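PDB 3NX4: putative oxidoreductase from Salmonella enterica subsp. enterica serovar Typhimurium, which binds NADP and probably reduces acryloyl-CoA with NADPH, as a member of the medium-chain dehydrogenase/reductase family. Local coordinates for residues Glu139-Arg144 with Gly234-Ala239; Glu149-Gly154 with Ala225-Gln230; Lys188-Asn193 with Tyr291-Thr296. All coordinates share one frame; numbering follows the deposited sequence.

Overall arrangement
Contacts 1 and 2 brace the same parallel six-stranded sheet of the Rossmann domain, and they touch each other through Val-237 and Leu-228. Contact 1 sets the turn after helix 118-140 against strand 235-239; contact 2 is nested within it along the chain and packs helix 221-229 on strand 150-152. All three touching residues of contact 2 are buried, whereas contact 1 is only partly so. Contact 3, its centre about 20 Å from that of contact 2, joins helix 184-190 to helix 288-294 and is partly exposed. The chemistry follows this placement: methyl and methylene groups in the first two, an amide beside a helix end in the third.

Contact 1. Residues Glu139-Arg144 with Gly234-Ala239; sequences EDAGIR and GGCVAA
Ala-141 and Ile-143 meet Cys-236 mainly through carbon atoms, with the sulfur as a second neighbour. The methyl CB of Ala-141 lies 3.5 Å from CB of Cys-236, which is close packing, and the same methyl is 3.8 Å from the sulfur SG of Cys-236. Ile-143 adds a looser touch from its longer branch, with CG1 at 4.1 Å from CB of Cys-236. Its chi1 of -51° sets CG1 beside the backbone N and opposite the carbonyl carbon, from where CD1 reaches on towards Gly-234 and stops 4.2 Å from its O.

No backbone bond joins the two segments. Gly-142, with positive phi (80°), ends helix 118-140 in a Schellman motif, and its N bonds to O of Glu-139 at 2.9 Å. This turn carries the chain out of the helix so that Ala-141 and Ile-143, on either side of the glycine, both direct their CB atoms at the strand. Cys-236 is held in the parallel sheet by backbone bonds to Ala-213 and Ala-215.

The acidic side chains of the last helical turn pair elsewhere: Glu-139 forms a salt bridge with Arg-281, and Asp-140 one with Arg-274. The contact itself thus rests on shape and apolar burial, fitting the turn after helix 118-140 against strand 235-239, an inner strand of the Rossmann sheet, while ionic pairs tie the last helical turn to helix 272-285.

Contact 2. Residues Glu149-Gly154 with Ala225-Gln230; sequences EVVVTG and AKVLAQ. With NAP (NADP nicotinamide-adenine-dinucleotide phosphate), chain C.
Val-227 faces segment 149-154 with both methyls, each meeting a different residue. Its chi1 of 168° sends CG1 anti to the backbone N and leaves CG2 beside that N, so the fork straddles two successive inward-facing side chains of the strand segment. CG1 of Val-227 approaches CG1 of Val-151 at 4.2 Å, and CG2 of Val-227 approaches CG2 of Thr-153 at 3.9 Å. In both pairs the side chains lie at a slant to each other, methyl against methyl, and the spacing is that of ordinary van der Waals contact. The backbones stay well apart, with CA of Val-151 and CA of Val-227 separated by 8.3 Å.

Thr-153 divides its two branches between different tasks. Its chi1 of 64° puts CG2 anti to the carbonyl carbon, where it meets Val-227, and OG1 between N and that carbon, where it bonds to Asp-217 OD1. The alternation runs on past the strand: Val-151 and Thr-153 look to helix 221-229, whereas Val-150 and Val-152 pack on helix 158-169. Helices therefore cover both faces of the sheet, the layered build of a Rossmann fold.

Directly after Thr-153 the chain reaches the NADP site. Gly-154, at positive phi (45°), brings its CA within 3.5 Å of O4B of the adenosine ribose, just before Ser-156 OG and, at the start of helix 158-169, Val-159 N, which hydrogen-bond the coenzyme. The chemistry implies a division of labour: buried methyls seat the strand on the helix, and the bond to Asp-217 satisfies OG1 of Thr-153, one residue before the glycine that meets the cofactor.

Contact 3. Residues Lys188-Asn193 with Tyr291-Thr296; sequences KSLGAN and YAQAAT
Ser-189, in the last turn of helix 184-190, is the first residue to meet Gln-293. Its backbone O lies 3.5 Å from OE1 and 3.6 Å from NE2 of Gln-293, nearly equidistant from the two ends of the amide. The approach is close without being a hydrogen bond: O and OE1 are both acceptors, and NE2 does not point an N-H well at that O. The hydroxyl takes no stronger part, for OG of Ser-189 is 4.0 Å from OE1 of Gln-293. With chi1 at 76°, OG is turned back along its own helix and bonds to O of Tyr-186.

Leu-190 follows. Its CB does not aim at the other segment, yet methyl CD2 reaches OE1 of Gln-293 at 3.5 Å. The leucine and glutamine side chains run past one another in opposing directions, so that the methyl lies alongside the amide oxygen. Gln-293 gets there by an extended chain beyond CG (chi2 176°), stretching out from helix 288-294. The Leu-190 side chain also packs on Ser-161 and Val-164 of helix 158-169.

Gly-191 then closes the helix in a Schellman motif: at phi 121° its N bonds to O of Lys-188 at 3.1 Å. The chain turns away towards strand 194-197, and Asn-193 is joined to Val-174 of the neighbouring strand.

On the other side, Ala-294 and Thr-296 are backbone-bonded to Arg-318, which places the end of helix 288-294 beside the mixed sheet outside the Rossmann domain. One glutamine thus spans the join between the two parts of the fold. Lacking any hydrogen bond of its own across the segments, the contact relies on van der Waals approach, with two carbonyl oxygens whose approach would, if anything, be mildly repulsive.

Contact 1. Residues Glu139-Arg144 with Gly234-Ala239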
loop_
_atom_site.group_PDB
_atom_site.type_symbol
_atom_site.label_atom_id
_atom_site.label_comp_id
_atom_site.label_asym_id
_atom_site.label_seq_id
_atom_site.Cartn_x
_atom_site.Cartn_y
_atom_site.Cartn_z
ATOM N N GLU A 139 0.088 -5.277 -11.880
ATOM C CA GLU A 139 -0.134 -6.676 -12.235
ATOM C C GLU A 139 -0.125 -7.608 -11.008
ATOM O O GLU A 139 -0.981 -8.494 -10.887
ATOM C CB GLU A 139 0.899 -7.139 -13.274
ATOM C CG GLU A 139 0.715 -6.493 -14.623
ATOM C CD GLU A 139 1.837 -6.804 -15.612
ATOM O OE1 GLU A 139 2.887 -7.350 -15.198
ATOM O OE2 GLU A 139 1.658 -6.502 -16.813
ATOM N N ASP A 140 0.845 -7.421 -10.115
ATOM C CA ASP A 140 0.892 -8.166 -8.854
ATOM C C ASP A 140 -0.419 -8.014 -8.075
ATOM O O ASP A 140 -0.839 -8.917 -7.354
ATOM C CB ASP A 140 2.036 -7.661 -7.962
ATOM C CG ASP A 140 3.417 -8.060 -8.476
ATOM O OD1 ASP A 140 3.507 -8.914 -9.388
ATOM O OD2 ASP A 140 4.417 -7.524 -7.945
ATOM N N ALA A 141 -1.047 -6.853 -8.197
ATOM C CA ALA A 141 -2.286 -6.565 -7.474
ATOM C C ALA A 141 -3.501 -7.116 -8.211
ATOM O O ALA A 141 -4.632 -7.003 -7.734
ATOM C CB ALA A 141 -2.430 -5.044 -7.254
ATOM N N GLY A 142 -3.270 -7.697 -9.386
ATOM C CA GLY A 142 -4.351 -8.272 -10.170
ATOM C C GLY A 142 -5.152 -7.245 -10.965
ATOM O O GLY A 142 -6.280 -7.510 -11.375
ATOM N N ILE A 143 -4.577 -6.070 -11.188
ATOM C CA ILE A 143 -5.269 -5.054 -11.998
ATOM C C ILE A 143 -5.126 -5.356 -13.497
ATOM O O ILE A 143 -4.046 -5.211 -14.057
ATOM C CB ILE A 143 -4.744 -3.622 -11.738
ATOM C CG1 ILE A 143 -4.729 -3.289 -10.241
ATOM C CG2 ILE A 143 -5.611 -2.608 -12.489
ATOM C CD1 ILE A 143 -6.037 -3.602 -9.521
ATOM N N ARG A 144 -6.215 -5.778 -14.137
ATOM C CA ARG A 144 -6.181 -6.173 -15.546
ATOM C C ARG A 144 -6.840 -5.066 -16.380
ATOM O O ARG A 144 -7.617 -4.274 -15.849
ATOM C CB ARG A 144 -6.967 -7.472 -15.753
ATOM C CG ARG A 144 -6.508 -8.656 -14.892
ATOM C CD ARG A 144 -7.509 -9.812 -14.995
ATOM N NE ARG A 144 -8.838 -9.428 -14.516
ATOM C CZ ARG A 144 -9.895 -10.234 -14.510
ATOM N NH1 ARG A 144 -9.792 -11.487 -14.967
ATOM N NH2 ARG A 144 -11.057 -9.788 -14.041
ATOM N N GLY A 234 -10.602 -2.100 -3.793
ATOM C CA GLY A 234 -9.583 -3.073 -4.181
ATOM C C GLY A 234 -8.556 -2.561 -5.196
ATOM O O GLY A 234 -7.735 -3.320 -5.708
ATOM N N GLY A 235 -8.591 -1.265 -5.485
ATOM C CA GLY A 235 -7.647 -0.667 -6.424
ATOM C C GLY A 235 -6.221 -0.632 -5.886
ATOM O O GLY A 235 -6.003 -0.799 -4.687
ATOM N N CYS A 236 -5.249 -0.425 -6.777
ATOM C CA CYS A 236 -3.843 -0.336 -6.380
ATOM C C CYS A 236 -3.161 0.911 -6.941
ATOM O O CYS A 236 -3.254 1.205 -8.132
ATOM C CB CYS A 236 -3.076 -1.576 -6.858
ATOM S SG CYS A 236 -1.266 -1.541 -6.470
ATOM N N VAL A 237 -2.458 1.631 -6.080
ATOM C CA VAL A 237 -1.618 2.724 -6.529
ATOM C C VAL A 237 -0.152 2.324 -6.413
ATOM O O VAL A 237 0.306 1.965 -5.330
ATOM C CB VAL A 237 -1.806 3.979 -5.659
ATOM C CG1 VAL A 237 -0.894 5.108 -6.187
ATOM C CG2 VAL A 237 -3.260 4.413 -5.646
ATOM N N ALA A 238 0.582 2.387 -7.525
ATOM C CA ALA A 238 2.033 2.239 -7.497
ATOM C C ALA A 238 2.646 3.641 -7.408
ATOM O O ALA A 238 2.471 4.460 -8.297
ATOM C CB ALA A 238 2.536 1.491 -8.754
ATOM N N ALA A 239 3.335 3.923 -6.309
ATOM C CA ALA A 239 3.871 5.255 -6.067
ATOM C C ALA A 239 5.389 5.229 -6.147
ATOM O O ALA A 239 6.036 4.409 -5.481
ATOM C CB ALA A 239 3.427 5.752 -4.688
#

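Contact 2. Residues Glu149-Gly154 with Ala225-Gln230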
loop_
_atom_site.group_PDB
_atom_site.type_symbol
_atom_site.label_atom_id
_atom_site.label_comp_id
_atom_site.label_asym_id
_atom_site.label_seq_id
_atom_site.Cartn_x
_atom_site.Cartn_y
_atom_site.Cartn_z
ATOM N N GLU A 149 -10.086 1.849 -15.500
ATOM C CA GLU A 149 -9.150 2.842 -16.015
ATOM C C GLU A 149 -7.938 2.989 -15.096
ATOM O O GLU A 149 -8.061 2.892 -13.886
ATOM C CB GLU A 149 -9.899 4.185 -16.162
ATOM C CG GLU A 149 -9.157 5.256 -16.907
ATOM C CD GLU A 149 -10.077 6.445 -17.254
ATOM O OE1 GLU A 149 -11.301 6.369 -16.980
ATOM O OE2 GLU A 149 -9.573 7.444 -17.797
ATOM N N VAL A 150 -6.765 3.221 -15.677
ATOM C CA VAL A 150 -5.557 3.470 -14.890
ATOM C C VAL A 150 -5.071 4.914 -15.061
ATOM O O VAL A 150 -4.895 5.389 -16.195
ATOM C CB VAL A 150 -4.455 2.493 -15.283
ATOM C CG1 VAL A 150 -3.138 2.818 -14.562
ATOM C CG2 VAL A 150 -4.900 1.054 -14.965
ATOM N N VAL A 151 -4.887 5.630 -13.951
ATOM C CA VAL A 151 -4.430 7.024 -14.034
ATOM C C VAL A 151 -2.912 7.132 -13.818
ATOM O O VAL A 151 -2.346 6.446 -12.961
ATOM C CB VAL A 151 -5.208 7.946 -13.055
ATOM C CG1 VAL A 151 -4.999 7.514 -11.632
ATOM C CG2 VAL A 151 -4.804 9.415 -13.246
ATOM N N VAL A 152 -2.261 7.982 -14.614
ATOM C CA VAL A 152 -0.820 8.238 -14.493
ATOM C C VAL A 152 -0.663 9.722 -14.207
ATOM O O VAL A 152 -1.145 10.541 -14.975
ATOM C CB VAL A 152 -0.060 7.917 -15.820
ATOM C CG1 VAL A 152 1.452 8.230 -15.692
ATOM C CG2 VAL A 152 -0.274 6.467 -16.229
ATOM N N THR A 153 -0.007 10.066 -13.104
ATOM C CA THR A 153 0.200 11.463 -12.735
ATOM C C THR A 153 1.610 11.884 -13.176
ATOM O O THR A 153 2.416 11.036 -13.559
ATOM C CB THR A 153 0.000 11.685 -11.221
ATOM O OG1 THR A 153 0.994 10.961 -10.490
ATOM C CG2 THR A 153 -1.394 11.190 -10.779
ATOM N N GLY A 154 1.900 13.182 -13.152
ATOM C CA GLY A 154 3.140 13.676 -13.747
ATOM C C GLY A 154 3.371 13.044 -15.113
ATOM O O GLY A 154 4.489 12.678 -15.458
ATOM N N ALA A 225 -2.684 12.125 -2.700
ATOM C CA ALA A 225 -3.740 12.025 -1.699
ATOM C C ALA A 225 -5.116 11.948 -2.355
ATOM O O ALA A 225 -5.959 11.161 -1.940
ATOM C CB ALA A 225 -3.672 13.190 -0.735
ATOM N N LYS A 226 -5.340 12.753 -3.390
ATOM C CA LYS A 226 -6.645 12.747 -4.047
ATOM C C LYS A 226 -6.843 11.503 -4.907
ATOM O O LYS A 226 -7.933 10.935 -4.949
ATOM C CB LYS A 226 -6.867 14.005 -4.885
ATOM C CG LYS A 226 -8.295 14.073 -5.420
ATOM C CD LYS A 226 -8.783 15.497 -5.586
ATOM C CE LYS A 226 -10.187 15.512 -6.157
ATOM N NZ LYS A 226 -10.554 16.859 -6.632
ATOM N N VAL A 227 -5.792 11.093 -5.606
ATOM C CA VAL A 227 -5.824 9.817 -6.325
ATOM C C VAL A 227 -6.208 8.672 -5.385
ATOM O O VAL A 227 -7.055 7.847 -5.725
ATOM C CB VAL A 227 -4.500 9.540 -7.059
ATOM C CG1 VAL A 227 -4.441 8.096 -7.561
ATOM C CG2 VAL A 227 -4.346 10.533 -8.243
ATOM N N LEU A 228 -5.606 8.627 -4.201
ATOM C CA LEU A 228 -6.008 7.613 -3.219
ATOM C C LEU A 228 -7.496 7.684 -2.885
ATOM O O LEU A 228 -8.141 6.648 -2.759
ATOM C CB LEU A 228 -5.187 7.709 -1.932
ATOM C CG LEU A 228 -3.733 7.252 -2.037
ATOM C CD1 LEU A 228 -2.954 7.775 -0.841
ATOM C CD2 LEU A 228 -3.657 5.737 -2.130
ATOM N N ALA A 229 -8.032 8.897 -2.745
ATOM C CA ALA A 229 -9.450 9.088 -2.409
ATOM C C ALA A 229 -10.402 8.680 -3.543
ATOM O O ALA A 229 -11.607 8.484 -3.319
ATOM C CB ALA A 229 -9.716 10.555 -1.980
ATOM N N GLN A 230 -9.846 8.544 -4.746
ATOM C CA GLN A 230 -10.599 8.224 -5.958
ATOM C C GLN A 230 -10.452 6.772 -6.428
ATOM O O GLN A 230 -10.937 6.417 -7.507
ATOM C CB GLN A 230 -10.115 9.123 -7.109
ATOM C CG GLN A 230 -10.498 10.605 -6.962
ATOM C CD GLN A 230 -9.860 11.485 -8.033
ATOM O OE1 GLN A 230 -8.840 11.131 -8.617
ATOM N NE2 GLN A 230 -10.465 12.648 -8.283
HETATM P PA NAP C . 10.028 14.275 -14.568
HETATM O O1A NAP C . 10.390 13.866 -15.936
HETATM O O2A NAP C . 10.463 15.605 -14.115
HETATM O O5B NAP C . 8.458 14.086 -14.338
HETATM C C5B NAP C . 7.857 14.696 -13.230
HETATM C C4B NAP C . 6.515 15.208 -13.733
HETATM O O4B NAP C . 5.759 15.641 -12.637
HETATM C C3B NAP C . 6.661 16.411 -14.668
HETATM O O3B NAP C . 6.716 15.992 -16.018
HETATM C C2B NAP C . 5.392 17.198 -14.403
HETATM O O2B NAP C . 4.397 16.683 -15.255
HETATM C C1B NAP C . 5.024 16.807 -12.982
HETATM N N9A NAP C . 5.383 17.853 -12.013
HETATM C C8A NAP C . 6.568 18.542 -11.928
HETATM N N7A NAP C . 6.483 19.390 -10.873
HETATM C C5A NAP C . 5.278 19.238 -10.285
HETATM C C6A NAP C . 4.677 19.848 -9.192
HETATM N N6A NAP C . 5.310 20.784 -8.496
HETATM N N1A NAP C . 3.410 19.469 -8.826
HETATM C C2A NAP C . 2.738 18.500 -9.541
HETATM N N3A NAP C . 3.333 17.901 -10.632
HETATM C C4A NAP C . 4.580 18.270 -10.995
HETATM O O3 NAP C . 10.641 13.212 -13.515
HETATM P PN NAP C . 10.893 11.639 -13.681
HETATM O O1N NAP C . 12.312 11.377 -14.012
HETATM O O2N NAP C . 9.832 11.130 -14.579
HETATM O O5D NAP C . 10.601 11.191 -12.161
HETATM C C5D NAP C . 9.308 11.384 -11.638
HETATM C C4D NAP C . 9.346 11.253 -10.124
HETATM O O4D NAP C . 9.684 9.924 -9.806
HETATM C C3D NAP C . 10.423 12.129 -9.508
HETATM O O3D NAP C . 9.962 12.619 -8.268
HETATM C C2D NAP C . 11.581 11.185 -9.281
HETATM O O2D NAP C . 12.360 11.577 -8.177
HETATM C C1D NAP C . 10.834 9.899 -8.989
HETATM N N1N NAP C . 11.598 8.679 -9.277
HETATM C C2N NAP C . 11.859 7.830 -8.240
HETATM C C3N NAP C . 12.557 6.642 -8.439
HETATM C C7N NAP C . 12.352 5.552 -7.423
HETATM O O7N NAP C . 13.395 4.660 -7.128
HETATM N N7N NAP C . 11.172 5.466 -6.821
HETATM C C4N NAP C . 12.991 6.323 -9.726
HETATM C C5N NAP C . 12.714 7.200 -10.784
HETATM C C6N NAP C . 12.004 8.375 -10.545
HETATM P P2B NAP C . 3.257 17.654 -15.880
HETATM O O1X NAP C . 2.593 16.888 -16.991
HETATM O O2X NAP C . 2.243 17.993 -14.814
HETATM O O3X NAP C . 3.934 18.894 -16.397
#

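Contact 3. Residues Lys188-Asn193 with Tyr291-Thr296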
loop_
_atom_site.group_PDB
_atom_site.type_symbol
_atom_site.label_atom_id
_atom_site.label_comp_id
_atom_site.label_asym_id
_atom_site.label_seq_id
_atom_site.Cartn_x
_atom_site.Cartn_y
_atom_site.Cartn_z
ATOM N N LYS A 188 -1.483 12.358 -25.857
ATOM C CA LYS A 188 -2.368 11.629 -26.757
ATOM C C LYS A 188 -1.568 10.717 -27.689
ATOM O O LYS A 188 -1.959 9.572 -27.936
ATOM C CB LYS A 188 -3.256 12.590 -27.565
ATOM C CG LYS A 188 -4.337 13.277 -26.715
ATOM C CD LYS A 188 -5.111 14.327 -27.529
ATOM C CE LYS A 188 -6.006 15.219 -26.652
ATOM N NZ LYS A 188 -7.154 14.491 -26.031
ATOM N N SER A 189 -0.437 11.209 -28.184
ATOM C CA SER A 189 0.356 10.420 -29.126
ATOM C C SER A 189 1.010 9.204 -28.446
ATOM O O SER A 189 1.268 8.188 -29.093
ATOM C CB SER A 189 1.413 11.280 -29.828
ATOM O OG SER A 189 2.501 11.556 -28.962
ATOM N N LEU A 190 1.278 9.314 -27.148
ATOM C CA LEU A 190 1.816 8.194 -26.369
ATOM C C LEU A 190 0.765 7.115 -26.099
ATOM O O LEU A 190 1.104 5.966 -25.774
ATOM C CB LEU A 190 2.390 8.684 -25.045
ATOM C CG LEU A 190 3.700 9.465 -25.070
ATOM C CD1 LEU A 190 4.005 9.983 -23.674
ATOM C CD2 LEU A 190 4.826 8.582 -25.564
ATOM N N GLY A 191 -0.504 7.495 -26.225
ATOM C CA GLY A 191 -1.608 6.562 -26.065
ATOM C C GLY A 191 -2.606 6.902 -24.964
ATOM O O GLY A 191 -3.512 6.112 -24.686
ATOM N N ALA A 192 -2.457 8.061 -24.329
ATOM C CA ALA A 192 -3.408 8.457 -23.282
ATOM C C ALA A 192 -4.806 8.606 -23.875
ATOM O O ALA A 192 -4.975 9.237 -24.910
ATOM C CB ALA A 192 -2.977 9.733 -22.601
ATOM N N ASN A 193 -5.798 8.001 -23.227
ATOM C CA ASN A 193 -7.171 8.035 -23.723
ATOM C C ASN A 193 -7.944 9.233 -23.175
ATOM O O ASN A 193 -8.925 9.680 -23.764
ATOM C CB ASN A 193 -7.900 6.745 -23.323
ATOM C CG ASN A 193 -7.212 5.506 -23.850
ATOM O OD1 ASN A 193 -6.457 4.852 -23.129
ATOM N ND2 ASN A 193 -7.429 5.204 -25.131
ATOM N N TYR A 291 10.502 5.260 -28.510
ATOM C CA TYR A 291 11.873 5.756 -28.432
ATOM C C TYR A 291 12.042 7.045 -29.252
ATOM O O TYR A 291 12.702 7.993 -28.824
ATOM C CB TYR A 291 12.851 4.671 -28.897
ATOM C CG TYR A 291 12.733 3.376 -28.108
ATOM C CD1 TYR A 291 13.313 3.250 -26.855
ATOM C CD2 TYR A 291 12.035 2.285 -28.619
ATOM C CE1 TYR A 291 13.201 2.070 -26.128
ATOM C CE2 TYR A 291 11.923 1.098 -27.906
ATOM C CZ TYR A 291 12.504 0.995 -26.656
ATOM O OH TYR A 291 12.402 -0.189 -25.931
ATOM N N ALA A 292 11.427 7.078 -30.426
ATOM C CA ALA A 292 11.413 8.288 -31.245
ATOM C C ALA A 292 10.599 9.443 -30.624
ATOM O O ALA A 292 11.045 10.588 -30.614
ATOM C CB ALA A 292 10.903 7.961 -32.642
ATOM N N GLN A 293 9.410 9.150 -30.103
ATOM C CA GLN A 293 8.539 10.204 -29.563
ATOM C C GLN A 293 9.051 10.846 -28.269
ATOM O O GLN A 293 8.885 12.044 -28.055
ATOM C CB GLN A 293 7.129 9.656 -29.292
ATOM C CG GLN A 293 6.347 9.273 -30.535
ATOM C CD GLN A 293 4.999 8.653 -30.196
ATOM O OE1 GLN A 293 4.752 8.266 -29.057
ATOM N NE2 GLN A 293 4.126 8.550 -31.188
ATOM N N ALA A 294 9.634 10.038 -27.392
ATOM C CA ALA A 294 9.924 10.471 -26.027
ATOM C C ALA A 294 11.298 11.110 -25.854
ATOM O O ALA A 294 11.517 11.904 -24.942
ATOM C CB ALA A 294 9.792 9.294 -25.077
ATOM N N ALA A 295 12.235 10.745 -26.714
ATOM C CA ALA A 295 13.622 11.112 -26.483
ATOM C C ALA A 295 14.014 12.488 -27.025
ATOM O O ALA A 295 13.626 12.876 -28.124
ATOM C CB ALA A 295 14.543 10.049 -27.056
ATOM N N THR A 296 14.795 13.215 -26.236
ATOM C CA THR A 296 15.543 14.353 -26.739
ATOM C C THR A 296 17.017 14.091 -26.472
ATOM O O THR A 296 17.422 13.909 -25.320
ATOM C CB THR A 296 15.124 15.661 -26.061
ATOM O OG1 THR A 296 13.735 15.882 -26.295
ATOM C CG2 THR A 296 15.914 16.831 -26.625
#